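PDB 2O56: putative mandelate racemase from Salmonella typhimurium, which is of unknown function but, as a magnesium-binding member of the enolase superfamily, may act as a hydro-lyase (dehydratase). Local coordinates for residues A105-K110 with K120-K125; D203-I208 with R236-L241. One frame throughout, in Å; residues are numbered along the deposited sequence.

How the contacts relate
Contact 1 is buried throughout, contact 2 only partly. They share no helix: contact 1 sets helix 93-114 against the end of helix 118-121 and the turn after it, in the N-terminal region; contact 2 sets helix 195-212 against helix 228-238 and the residues that follow it, in the barrel region. Their centres, on opposite sides of the chain's centre, lie about 41 Å apart. Neither contact has a hydrogen bond between its segments, yet the chemistry differs. An indole ring, a thioether, a leucine methyl and a lysine chain mix in contact 1, with polar ends paired elsewhere, while contact 2 rests on aliphatic groups and methionine carbons outside the barrel wall.

Contact 1: residues A105-K110 with K120-K125; sequences ALWDIK and KMLGGK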
loop_
_atom_site.group_PDB
_atom_site.type_symbol
_atom_site.label_atom_id
_atom_site.label_comp_id
_atom_site.label_asym_id
_atom_site.label_seq_id
_atom_site.Cartn_x
_atom_site.Cartn_y
_atom_site.Cartn_z
ATOM N N ALA A 105 38.230 13.943 12.285
ATOM C CA ALA A 105 39.682 14.159 12.343
ATOM C C ALA A 105 40.346 13.997 10.972
ATOM O O ALA A 105 41.338 14.654 10.669
ATOM C CB ALA A 105 40.302 13.234 13.385
ATOM N N LEU A 106 39.753 13.171 10.119
ATOM C CA LEU A 106 40.191 13.064 8.734
ATOM C C LEU A 106 39.945 14.338 7.907
ATOM O O LEU A 106 40.787 14.737 7.094
ATOM C CB LEU A 106 39.552 11.840 8.063
ATOM C CG LEU A 106 39.907 10.456 8.624
ATOM C CD1 LEU A 106 39.173 9.374 7.848
ATOM C CD2 LEU A 106 41.400 10.182 8.588
ATOM N N TRP A 107 38.798 14.976 8.110
ATOM C CA TRP A 107 38.493 16.248 7.452
ATOM C C TRP A 107 39.320 17.415 8.013
ATOM O O TRP A 107 39.567 18.401 7.304
ATOM C CB TRP A 107 36.998 16.594 7.576
ATOM C CG TRP A 107 36.123 15.797 6.634
ATOM C CD1 TRP A 107 35.625 14.534 6.837
ATOM C CD2 TRP A 107 35.673 16.199 5.334
ATOM N NE1 TRP A 107 34.890 14.130 5.743
ATOM C CE2 TRP A 107 34.902 15.131 4.808
ATOM C CE3 TRP A 107 35.860 17.347 4.552
ATOM C CZ2 TRP A 107 34.304 15.188 3.549
ATOM C CZ3 TRP A 107 35.261 17.403 3.292
ATOM C CH2 TRP A 107 34.490 16.324 2.806
ATOM N N ASP A 108 39.696 17.333 9.284
ATOM C CA ASP A 108 40.571 18.347 9.883
ATOM C C ASP A 108 41.941 18.287 9.181
ATOM O O ASP A 108 42.464 19.303 8.720
ATOM C CB ASP A 108 40.714 18.086 11.376
ATOM C CG ASP A 108 41.332 19.261 12.127
ATOM O OD1 ASP A 108 41.158 20.436 11.706
ATOM O OD2 ASP A 108 41.989 19.005 13.153
ATOM N N ILE A 109 42.474 17.073 9.044
ATOM C CA ILE A 109 43.703 16.825 8.269
ATOM C C ILE A 109 43.635 17.323 6.834
ATOM O O ILE A 109 44.596 17.889 6.323
ATOM C CB ILE A 109 44.078 15.313 8.257
ATOM C CG1 ILE A 109 44.660 14.913 9.616
ATOM C CG2 ILE A 109 45.100 15.026 7.146
ATOM C CD1 ILE A 109 44.670 13.432 9.905
ATOM N N LYS A 110 42.498 17.090 6.182
ATOM C CA LYS A 110 42.328 17.426 4.772
ATOM C C LYS A 110 42.335 18.941 4.616
ATOM O O LYS A 110 42.968 19.470 3.714
ATOM C CB LYS A 110 41.005 16.823 4.265
ATOM C CG LYS A 110 40.784 16.882 2.779
ATOM C CD LYS A 110 39.290 16.769 2.417
ATOM C CE LYS A 110 38.717 15.428 2.840
ATOM N NZ LYS A 110 39.545 14.329 2.231
ATOM N N LYS A 120 34.287 25.404 3.274
ATOM C CA LYS A 120 34.623 25.536 1.861
ATOM C C LYS A 120 34.786 24.165 1.187
ATOM O O LYS A 120 34.440 24.000 0.026
ATOM C CB LYS A 120 35.915 26.349 1.687
ATOM C CG LYS A 120 35.763 27.820 1.835
ATOM C CD LYS A 120 37.059 28.535 1.501
ATOM C CE LYS A 120 36.799 30.010 1.320
ATOM N NZ LYS A 120 38.036 30.772 0.995
ATOM N N MET A 121 35.300 23.188 1.927
ATOM C CA MET A 121 35.374 21.819 1.443
ATOM C C MET A 121 34.010 21.134 1.408
ATOM O O MET A 121 33.843 20.151 0.706
ATOM C CB MET A 121 36.325 21.001 2.308
ATOM C CG MET A 121 37.726 21.609 2.427
ATOM S SD MET A 121 38.834 20.450 3.222
ATOM C CE MET A 121 38.276 20.564 4.890
ATOM N N LEU A 122 33.040 21.659 2.157
ATOM C CA LEU A 122 31.679 21.139 2.119
ATOM C C LEU A 122 30.787 21.889 1.110
ATOM O O LEU A 122 29.580 21.680 1.063
ATOM C CB LEU A 122 31.059 21.187 3.531
ATOM C CG LEU A 122 31.681 20.236 4.563
ATOM C CD1 LEU A 122 31.042 20.421 5.897
ATOM C CD2 LEU A 122 31.560 18.753 4.104
ATOM N N GLY A 123 31.379 22.783 0.324
ATOM C CA GLY A 123 30.631 23.486 -0.712
ATOM C C GLY A 123 30.372 24.971 -0.497
ATOM O O GLY A 123 29.595 25.591 -1.235
ATOM N N GLY A 124 31.021 25.546 0.509
ATOM C CA GLY A 124 31.195 26.988 0.573
ATOM C C GLY A 124 30.261 27.664 1.545
ATOM O O GLY A 124 29.682 27.028 2.417
ATOM N N LYS A 125 30.136 28.976 1.423
ATOM C CA LYS A 125 29.432 29.744 2.437
ATOM C C LYS A 125 28.030 30.035 1.899
ATOM O O LYS A 125 27.838 30.984 1.140
ATOM C CB LYS A 125 30.208 31.047 2.752
ATOM C CG LYS A 125 29.667 31.832 3.955
ATOM C CD LYS A 125 30.590 32.939 4.407
ATOM C CE LYS A 125 31.611 32.442 5.418
ATOM N NZ LYS A 125 32.776 33.368 5.504
#
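The indole of Trp107 meets Met121 at its edge and Leu122 over one face. Met121 CB lies in the ring plane, 3.9 Å from Trp107 CZ3, while Leu122 CD2 sits above the six-membered ring, 4.0 Å from Trp107 CH2. Against the opposite face, offset toward the rim, rests CE of Lys110, from the same helix, 3.8 Å from the plane. Past the edge, Met121 runs alongside the tryptophan in the opposite sense. The bend at its end (chi3 -74°) brings Met121 CE to 3.5 Å from the Trp107 carbonyl O, and its sulfur passes the lysine chain, with Met121 SD 3.8 Å from Lys110 CD. After Leu122, Gly123 (positive phi) is the C-prime residue of a Schellman motif ending helix 118-121, with Gly124 N bonded to Tyr119 O and Gly123 N weakly to Lys120 O. The indole N-H is used outside the contact, on Thr304 OG1, and Lys110 NZ on Asn74 OD1; Leu122 also packs on helix 328-340, and Met121 on Trp114 of a neighbouring subunit. With no hydrogen bond between the segments, apolar and sulfur surfaces hold the contact, and the outside bonds of Trp107 and Lys110 would limit rotation of both side chains.

Contact 2: residues D203-I208 with R236-L241; sequences DRMAAI and RMIEEL
Leu241 presents both its methyl groups to helix 195-212 and crosses Met205 at a slant. The two branches divide the work. Leu241 CD1 comes closest, 3.5 Å from Met205 CG, and also lies 3.8 Å from Met205 CB; the same methyl approaches the backbone of the next residue, with Ala206 N 3.8 Å from Leu241 CD1. The other branch rests on the small side chain beside it, Leu241 CD2 being 4.0 Å from Ala206 CB. Here the backbones come near each other, the CA atoms of Ala206 and Leu241 standing 6.6 Å apart, which is consistent with the small size of alanine at this point.

Met205 is the other main side chain. With CG opposite the backbone N (chi1 -168°), Met205 turns that carbon to the leucine; the bends at chi2 (87°) and chi3 (67°) then carry its terminal methyl toward Ile238. That second touch is looser: Met205 CE is 4.4 Å from Ile238 CD1. Ile238 and Leu241 are tied by a backbone bond, Leu241 N to Ile238 O at 2.9 Å, and both point toward helix 195-212. No hydrogen bond joins the two segments directly, although Leu241 O accepts one from Arg209 NE further along helix 195-212.

Beneath the helices, Met205 packs on Ile218 and Ala220 of strand 217-221, and Ile238 on Ala220 as well. That strand ends at Glu221, a magnesium ligand, whose side chain is about 8 Å from that of Met205. Helix 195-212 precedes the strand and helix 228-238 follows it; their meeting through apolar side chains, with the residues that continue the second helix, is a part of the outer helical layer of the TIM-like barrel characteristic of the enolase superfamily.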
loop_
_atom_site.group_PDB
_atom_site.type_symbol
_atom_site.label_atom_id
_atom_site.label_comp_id
_atom_site.label_asym_id
_atom_site.label_seq_id
_atom_site.Cartn_x
_atom_site.Cartn_y
_atom_site.Cartn_z
ATOM N N ASP A 203 1.448 24.315 31.563
ATOM C CA ASP A 203 1.439 25.606 32.283
ATOM C C ASP A 203 2.807 26.282 32.229
ATOM O O ASP A 203 2.896 27.490 32.025
ATOM C CB ASP A 203 1.036 25.418 33.747
ATOM C CG ASP A 203 -0.435 25.097 33.918
ATOM O OD1 ASP A 203 -1.252 25.378 33.004
ATOM O OD2 ASP A 203 -0.768 24.543 34.976
ATOM N N ARG A 204 3.872 25.504 32.399
ATOM C CA ARG A 204 5.222 26.028 32.192
ATOM C C ARG A 204 5.392 26.571 30.767
ATOM O O ARG A 204 5.890 27.680 30.559
ATOM C CB ARG A 204 6.284 24.960 32.477
ATOM C CG ARG A 204 6.438 24.589 33.941
ATOM C CD ARG A 204 6.966 23.190 34.062
ATOM N NE ARG A 204 7.436 22.867 35.406
ATOM C CZ ARG A 204 7.874 21.670 35.781
ATOM N NH1 ARG A 204 7.890 20.662 34.916
ATOM N NH2 ARG A 204 8.290 21.474 37.025
ATOM N N MET A 205 4.941 25.799 29.787
ATOM C CA MET A 205 5.114 26.176 28.390
ATOM C C MET A 205 4.282 27.418 28.031
ATOM O O MET A 205 4.739 28.285 27.278
ATOM C CB MET A 205 4.782 24.993 27.477
ATOM C CG MET A 205 5.197 25.192 26.038
ATOM S SD MET A 205 6.885 24.706 25.740
ATOM C CE MET A 205 6.775 22.931 25.987
ATOM N N ALA A 206 3.076 27.518 28.588
ATOM C CA ALA A 206 2.196 28.644 28.276
ATOM C C ALA A 206 2.700 29.920 28.955
ATOM O O ALA A 206 2.526 31.028 28.430
ATOM C CB ALA A 206 0.751 28.331 28.712
ATOM N N ALA A 207 3.326 29.750 30.122
ATOM C CA ALA A 207 4.044 30.827 30.825
ATOM C C ALA A 207 5.171 31.419 29.977
ATOM O O ALA A 207 5.310 32.633 29.863
ATOM C CB ALA A 207 4.600 30.303 32.160
ATOM N N ILE A 208 5.976 30.558 29.368
ATOM C CA ILE A 208 7.000 31.028 28.429
ATOM C C ILE A 208 6.389 31.833 27.277
ATOM O O ILE A 208 6.812 32.964 27.028
ATOM C CB ILE A 208 7.889 29.873 27.886
ATOM C CG1 ILE A 208 8.644 29.210 29.032
ATOM C CG2 ILE A 208 8.866 30.409 26.841
ATOM C CD1 ILE A 208 9.319 27.893 28.652
ATOM N N ARG A 236 -0.908 17.631 21.533
ATOM C CA ARG A 236 -2.251 18.176 21.307
ATOM C C ARG A 236 -2.571 19.310 22.284
ATOM O O ARG A 236 -3.271 20.251 21.940
ATOM C CB ARG A 236 -3.308 17.081 21.459
ATOM C CG ARG A 236 -3.473 16.185 20.237
ATOM C CD ARG A 236 -4.702 15.300 20.376
ATOM N NE ARG A 236 -4.874 14.416 19.228
ATOM C CZ ARG A 236 -5.299 13.158 19.298
ATOM N NH1 ARG A 236 -5.603 12.606 20.472
ATOM N NH2 ARG A 236 -5.413 12.447 18.185
ATOM N N MET A 237 -2.059 19.191 23.508
ATOM C CA MET A 237 -2.210 20.228 24.548
ATOM C C MET A 237 -1.471 21.521 24.175
ATOM O O MET A 237 -1.981 22.623 24.394
ATOM C CB MET A 237 -1.677 19.724 25.886
ATOM C CG MET A 237 -2.518 18.635 26.543
ATOM S SD MET A 237 -1.927 18.209 28.205
ATOM C CE MET A 237 -2.186 19.769 29.012
ATOM N N ILE A 238 -0.281 21.376 23.592
ATOM C CA ILE A 238 0.597 22.515 23.317
ATOM C C ILE A 238 0.486 23.083 21.890
ATOM O O ILE A 238 1.049 24.147 21.594
ATOM C CB ILE A 238 2.084 22.235 23.711
ATOM C CG1 ILE A 238 2.693 21.097 22.872
ATOM C CG2 ILE A 238 2.193 21.927 25.193
ATOM C CD1 ILE A 238 4.196 21.049 22.944
ATOM N N GLU A 239 -0.266 22.399 21.027
ATOM C CA GLU A 239 -0.554 22.891 19.665
ATOM C C GLU A 239 -0.866 24.388 19.553
ATOM O O GLU A 239 -0.343 25.073 18.681
ATOM C CB GLU A 239 -1.722 22.120 19.051
ATOM C CG GLU A 239 -1.302 20.963 18.224
ATOM C CD GLU A 239 -2.464 20.077 17.858
ATOM O OE1 GLU A 239 -3.632 20.504 18.011
ATOM O OE2 GLU A 239 -2.201 18.942 17.424
ATOM N N GLU A 240 -1.728 24.884 20.435
ATOM C CA GLU A 240 -2.200 26.268 20.370
ATOM C C GLU A 240 -1.127 27.285 20.791
ATOM O O GLU A 240 -1.298 28.486 20.592
ATOM C CB GLU A 240 -3.425 26.430 21.287
ATOM C CG GLU A 240 -3.033 26.477 22.781
ATOM C CD GLU A 240 -4.147 26.092 23.734
ATOM O OE1 GLU A 240 -5.045 25.307 23.349
ATOM O OE2 GLU A 240 -4.112 26.570 24.885
ATOM N N LEU A 241 -0.031 26.818 21.383
ATOM C CA LEU A 241 1.022 27.723 21.830
ATOM C C LEU A 241 1.979 28.183 20.714
ATOM O O LEU A 241 2.870 29.002 20.959
ATOM C CB LEU A 241 1.789 27.125 23.023
ATOM C CG LEU A 241 0.967 26.713 24.248
ATOM C CD1 LEU A 241 1.859 26.120 25.318
ATOM C CD2 LEU A 241 0.196 27.893 24.819
#